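Local atomic coordinates of polyisoprenyl-teichoic acid--peptidoglycan teichoic acid transferase TagV (Bacillus subtilis, PDB entry 6UF3), a protein that belongs to the LytR-CpsA-Psr family of cell-envelope proteins and folds as helices packed round a mixed beta-sheet. Residues I64-A67 with Y68-G72; D97-K100 with D101-E105; A243-L246 with E247-K251. All blocks are in the same frame, centred on the assembly; numbering follows the deposited sequence.

The three contacts are local, each between neighbouring turns of one continuous piece of chain, and they follow one another in sequence. Contact 1 lies in the loop between strand 62-63 and helix 72-84, contact 2 on helix 96-105 after strand 90-94 of the mixed sheet, and contact 3 on helix 243-257, the last helix modelled. Contact 1 has its centre about 23 Å from the centre of either other contact, whereas contacts 2 and 3 are about 34 Å apart, centre to centre, on opposite sides of the chain's centre. None touches another, yet helix 72-84 connects two of them: Ala-67 packs on it, and Arg-250 bonds to its Phe-83.

Contact 1. Residues I64-A67 with Y68-G72; sequences INAA and YSKGG
Water 1 bridges the backbones of Ile-64 and Tyr-68, four residues apart: it donates to Ile-64 O and accepts from Tyr-68 N at 3.1 Å. The water thus fills the place of a direct bond between the two backbones. The same carbonyl, Ile-64 O, also receives Ala-67 N, closing the first of several overlapping turns. Asn-65 turns its CB away from 68-72, and its OD1 takes a weak hydrogen bond from Arg-24, while the backbone is tied to Ser-25 and Arg-47. Ala-66 O is held by Ser-69 twice: Ser-69 OG donates at 2.6 Å, tilted 19° from the carbonyl plane, and Ser-69 N adds a weak bond at 3.0 Å. Ser-69 OG sits between its own backbone N and carbonyl carbon (chi1 76°), and this folds the hydroxyl back onto the preceding turn. Lys-70 CG lies 3.4 Å from Ala-66 O before its chain runs outward. Turns of this kind, with helical backbone angles but few regular helix bonds, here join strand 62-63 to helix 72-84 in the LytR-CpsA-Psr family region. At Ala-67 the carbonyl O receives Lys-70 N at 3.0 Å, closing a type I beta-turn over Tyr-68 and Ser-69; the donor stands 67° out of the carbonyl plane, off the lone pairs. Ala-67 packs on Thr-76 and Thr-79 of the following helix. Next to it, the Tyr-68 ring has Gly-72 C 3.8 Å above one face, toward the rim, and reaches on to Met-11 and Ile-13 of strand 6-13.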
# COMPACT_ATOMS: atom_id res chain seq x y z
N ILE A 64 3.99 -9.58 9.86
CA ILE A 64 2.70 -9.40 9.20
C ILE A 64 2.76 -9.86 7.74
O ILE A 64 1.74 -10.30 7.18
CB ILE A 64 2.21 -7.94 9.33
CG1 ILE A 64 0.75 -7.85 8.89
CG2 ILE A 64 3.11 -6.98 8.55
CD1 ILE A 64 0.05 -6.56 9.33
N ASN A 65 3.94 -9.82 7.12
CA ASN A 65 4.02 -10.21 5.72
C ASN A 65 3.76 -11.70 5.52
O ASN A 65 3.47 -12.12 4.39
CB ASN A 65 5.37 -9.80 5.11
CG ASN A 65 6.54 -10.57 5.68
OD1 ASN A 65 6.41 -11.32 6.65
ND2 ASN A 65 7.70 -10.40 5.07
N ALA A 66 3.84 -12.50 6.58
CA ALA A 66 3.51 -13.92 6.45
C ALA A 66 2.02 -14.16 6.33
O ALA A 66 1.62 -15.26 5.92
CB ALA A 66 4.08 -14.71 7.63
N ALA A 67 1.17 -13.17 6.66
CA ALA A 67 -0.27 -13.40 6.62
C ALA A 67 -0.73 -13.83 5.23
O ALA A 67 -1.55 -14.73 5.10
CB ALA A 67 -1.03 -12.15 7.05
N TYR A 68 -0.22 -13.17 4.18
CA TYR A 68 -0.64 -13.52 2.83
C TYR A 68 -0.22 -14.93 2.48
O TYR A 68 -0.91 -15.61 1.71
CB TYR A 68 -0.07 -12.52 1.82
CG TYR A 68 -0.84 -12.42 0.52
CD1 TYR A 68 -0.56 -13.27 -0.53
CD2 TYR A 68 -1.84 -11.48 0.35
CE1 TYR A 68 -1.26 -13.21 -1.72
CE2 TYR A 68 -2.55 -11.40 -0.85
CZ TYR A 68 -2.25 -12.26 -1.88
OH TYR A 68 -2.94 -12.21 -3.08
N SER A 69 0.89 -15.40 3.05
CA SER A 69 1.35 -16.75 2.79
C SER A 69 0.62 -17.77 3.64
O SER A 69 0.86 -18.97 3.48
CB SER A 69 2.85 -16.85 3.06
OG SER A 69 3.08 -16.87 4.46
N LYS A 70 -0.24 -17.34 4.56
CA LYS A 70 -0.92 -18.24 5.48
C LYS A 70 -2.42 -17.97 5.47
O LYS A 70 -3.05 -17.78 6.51
CB LYS A 70 -0.32 -18.11 6.87
CG LYS A 70 1.14 -18.52 6.93
CD LYS A 70 1.63 -18.57 8.35
CE LYS A 70 3.11 -18.93 8.41
NZ LYS A 70 3.41 -20.15 7.64
N GLY A 71 -3.01 -17.94 4.27
CA GLY A 71 -4.43 -17.70 4.13
C GLY A 71 -4.79 -16.69 3.05
O GLY A 71 -5.98 -16.43 2.82
N GLY A 72 -3.79 -16.12 2.40
CA GLY A 72 -4.05 -15.26 1.25
C GLY A 72 -4.54 -13.87 1.61
O GLY A 72 -4.36 -13.36 2.73
O HOH W 1 0.58 -10.26 4.63

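Contact 2. Residues D97-K100 with D101-E105; sequences DGFK and DVINE
Ile-103 lays its CG1 over one face of the Phe-99 ring, in a CH-pi contact with CG1 4.0 Å from the ring centroid and 18° off the normal. Between the two side chains the closest pair is Phe-99 CZ to Ile-103 CG1, 3.8 Å, and Ile-103 CD1 continues past the CZ-CE1 edge, 4.0 Å from Phe-99 CZ. Phe-99 starts away from the next turn, but with CG anti to its backbone N (chi1 172°) the far end of the ring comes back beside Ile-103. In the backbone, Ile-103 N donates to Phe-99 O at 3.0 Å, one of four i to i+4 bonds across the contact; Val-102 N to Gly-98 O, 2.9 Å, is another. Such a spacing belongs to a regular alpha-helix, here helix 96-105, which follows strand 90-94 of the mixed sheet. Phe-99 and Ile-103 both press on Ala-143, so the apolar face of this helix packs against helix 140-148. Polar ends are held farther out: Lys-100 NZ forms a salt bridge with Asp-122, Asp-101 OD2 accepts from Asn-194, and Asn-104 OD1 accepts from Gly-140 N. On the side of the helix start, Asp-95 OD1 accepts from Gly-98 N.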
# COMPACT_ATOMS: atom_id res chain seq x y z
N ASP A 97 4.18 -8.13 -12.18
CA ASP A 97 3.75 -7.91 -13.56
C ASP A 97 2.56 -6.96 -13.61
O ASP A 97 2.51 -6.05 -14.45
CB ASP A 97 3.39 -9.25 -14.22
CG ASP A 97 3.05 -9.09 -15.69
OD1 ASP A 97 1.84 -9.09 -16.02
OD2 ASP A 97 3.99 -8.96 -16.51
N GLY A 98 1.59 -7.17 -12.73
CA GLY A 98 0.44 -6.28 -12.69
C GLY A 98 0.83 -4.86 -12.36
O GLY A 98 0.27 -3.90 -12.92
N PHE A 99 1.80 -4.69 -11.47
CA PHE A 99 2.23 -3.36 -11.08
C PHE A 99 2.85 -2.63 -12.25
O PHE A 99 2.56 -1.45 -12.51
CB PHE A 99 3.21 -3.44 -9.91
CG PHE A 99 3.85 -2.12 -9.56
CD1 PHE A 99 3.17 -1.18 -8.80
CD2 PHE A 99 5.13 -1.82 -10.01
CE1 PHE A 99 3.75 0.03 -8.50
CE2 PHE A 99 5.71 -0.60 -9.70
CZ PHE A 99 5.02 0.32 -8.95
N LYS A 100 3.77 -3.32 -12.95
CA LYS A 100 4.36 -2.72 -14.14
C LYS A 100 3.28 -2.33 -15.15
O LYS A 100 3.35 -1.26 -15.75
CB LYS A 100 5.37 -3.67 -14.79
CG LYS A 100 6.65 -3.83 -14.01
CD LYS A 100 7.70 -4.59 -14.80
CE LYS A 100 7.15 -5.91 -15.31
NZ LYS A 100 8.20 -6.71 -16.00
N ASP A 101 2.28 -3.21 -15.34
CA ASP A 101 1.20 -2.90 -16.27
C ASP A 101 0.45 -1.64 -15.86
O ASP A 101 0.16 -0.78 -16.70
CB ASP A 101 0.22 -4.08 -16.38
CG ASP A 101 -0.81 -3.87 -17.48
OD1 ASP A 101 -0.40 -3.67 -18.64
OD2 ASP A 101 -2.03 -3.91 -17.19
N VAL A 102 0.11 -1.52 -14.57
CA VAL A 102 -0.58 -0.33 -14.09
C VAL A 102 0.21 0.92 -14.44
O VAL A 102 -0.32 1.87 -15.01
CB VAL A 102 -0.83 -0.42 -12.57
CG1 VAL A 102 -1.37 0.92 -12.06
CG2 VAL A 102 -1.79 -1.55 -12.23
N ILE A 103 1.51 0.91 -14.11
CA ILE A 103 2.33 2.09 -14.33
C ILE A 103 2.42 2.42 -15.82
O ILE A 103 2.38 3.59 -16.23
CB ILE A 103 3.73 1.89 -13.71
CG1 ILE A 103 3.63 1.64 -12.20
CG2 ILE A 103 4.63 3.11 -13.99
CD1 ILE A 103 2.99 2.79 -11.42
N ASN A 104 2.55 1.39 -16.66
CA ASN A 104 2.68 1.64 -18.09
C ASN A 104 1.38 2.15 -18.68
O ASN A 104 1.41 2.98 -19.60
CB ASN A 104 3.14 0.37 -18.80
CG ASN A 104 4.63 0.13 -18.65
OD1 ASN A 104 5.41 1.08 -18.51
ND2 ASN A 104 5.04 -1.13 -18.67
N GLU A 105 0.23 1.72 -18.14
CA GLU A 105 -1.05 2.14 -18.70
C GLU A 105 -1.33 3.62 -18.41
O GLU A 105 -2.00 4.28 -19.21
CB GLU A 105 -2.19 1.28 -18.15
CG GLU A 105 -2.24 -0.15 -18.70
CD GLU A 105 -2.68 -0.22 -20.16
OE1 GLU A 105 -2.97 0.83 -20.77
OE2 GLU A 105 -2.75 -1.35 -20.69

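Contact 3. Residues A243-L246 with E247-K251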
# COMPACT_ATOMS: atom_id res chain seq x y z
N ALA A 243 3.18 0.55 21.48
CA ALA A 243 1.79 0.36 21.88
C ALA A 243 1.02 1.68 21.98
O ALA A 243 -0.12 1.78 21.53
CB ALA A 243 1.73 -0.41 23.20
N THR A 244 1.60 2.71 22.62
CA THR A 244 0.83 3.95 22.77
C THR A 244 0.69 4.68 21.43
O THR A 244 -0.36 5.27 21.13
CB THR A 244 1.45 4.87 23.82
OG1 THR A 244 2.81 5.16 23.48
CG2 THR A 244 1.40 4.19 25.19
N ASN A 245 1.73 4.61 20.58
CA ASN A 245 1.57 5.15 19.22
C ASN A 245 0.49 4.40 18.47
O ASN A 245 -0.31 5.01 17.75
CB ASN A 245 2.87 5.07 18.43
CG ASN A 245 2.68 5.45 16.98
OD1 ASN A 245 2.49 4.60 16.08
ND2 ASN A 245 2.69 6.75 16.73
N LEU A 246 0.47 3.06 18.58
CA LEU A 246 -0.53 2.30 17.85
C LEU A 246 -1.93 2.65 18.33
O LEU A 246 -2.87 2.72 17.53
CB LEU A 246 -0.26 0.80 18.00
CG LEU A 246 -1.26 -0.15 17.33
CD1 LEU A 246 -1.32 0.09 15.82
CD2 LEU A 246 -0.91 -1.61 17.63
N GLU A 247 -2.09 2.90 19.63
CA GLU A 247 -3.40 3.29 20.13
C GLU A 247 -3.82 4.63 19.54
O GLU A 247 -5.00 4.83 19.18
CB GLU A 247 -3.42 3.35 21.66
CG GLU A 247 -3.58 1.98 22.32
CD GLU A 247 -4.75 1.17 21.75
OE1 GLU A 247 -5.83 1.75 21.51
OE2 GLU A 247 -4.58 -0.05 21.54
N LYS A 248 -2.87 5.57 19.40
CA LYS A 248 -3.21 6.85 18.77
C LYS A 248 -3.54 6.69 17.28
O LYS A 248 -4.48 7.32 16.77
CB LYS A 248 -2.07 7.86 18.97
CG LYS A 248 -2.33 9.25 18.39
CD LYS A 248 -3.50 9.91 19.08
CE LYS A 248 -3.61 11.39 18.71
NZ LYS A 248 -4.78 11.99 19.38
N VAL A 249 -2.77 5.88 16.56
CA VAL A 249 -3.07 5.63 15.15
C VAL A 249 -4.46 5.04 15.01
O VAL A 249 -5.25 5.45 14.14
CB VAL A 249 -2.01 4.71 14.52
CG1 VAL A 249 -2.49 4.19 13.15
CG2 VAL A 249 -0.69 5.43 14.36
N ARG A 250 -4.77 4.03 15.84
CA ARG A 250 -6.09 3.42 15.83
C ARG A 250 -7.17 4.48 16.02
O ARG A 250 -8.14 4.54 15.25
CB ARG A 250 -6.19 2.36 16.92
CG ARG A 250 -5.41 1.09 16.65
CD ARG A 250 -5.46 0.15 17.86
NE ARG A 250 -4.92 -1.16 17.51
CZ ARG A 250 -4.67 -2.11 18.40
NH1 ARG A 250 -4.90 -1.90 19.69
NH2 ARG A 250 -4.18 -3.27 17.99
N LYS A 251 -7.03 5.32 17.05
CA LYS A 251 -8.06 6.31 17.33
C LYS A 251 -8.19 7.30 16.18
O LYS A 251 -9.30 7.73 15.84
CB LYS A 251 -7.75 7.05 18.63
CG LYS A 251 -8.36 6.41 19.87
CD LYS A 251 -8.35 7.36 21.05
CE LYS A 251 -7.00 7.35 21.75
NZ LYS A 251 -6.75 6.08 22.48
O HOH W 2 -1.73 -0.68 21.44
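Ala-243 O is gripped twice, by Glu-247 N at 3.0 Å and by water 2, which donates to it at 2.9 Å. That water also donates to Glu-247 OE2, so backbone and carboxylate of the same glutamate are both joined to one carbonyl. The bend of Glu-247 at chi2 (-50°) curls its carboxylate back beside the helix. Its OE2 is shared with Arg-250 in a salt bridge, NH1 lying 2.6 Å from OE2, although the hydrogen bond within it is weak because the N-H points poorly at the oxygen.

Arg-250 runs extended from CG to NE and brings its guanidinium across Leu-246. Leu-246 CD2 lies 3.6 Å above the guanidinium plane, displaced toward the rim; of the Arg-250 atoms, NH2 comes closest to Leu-246 CD2, 3.7 Å. An apolar methyl thus covers one face, while NE donates to Phe-83 O of helix 72-84 and NH1 makes the salt bridge to Glu-247. Arg-250 CG is close to Leu-246 O, 3.1 Å, and Arg-250 N donates to that same oxygen.

On another side of the helix, Asn-245 OD1 rests 3.7 Å from Val-249 CG2 and accepts a hydrogen bond from Thr-225 N. Before the first turn, Asp-242 OD1 accepts from both Thr-244 OG1 and Asn-245 N. Four i to i+4 backbone bonds across the contact, continued by Lys-251 N to Glu-247 O, with side-chain partners one turn apart, are typical of a regular alpha-helix; these are the first turns of helix 243-257, which follows strand 236-241.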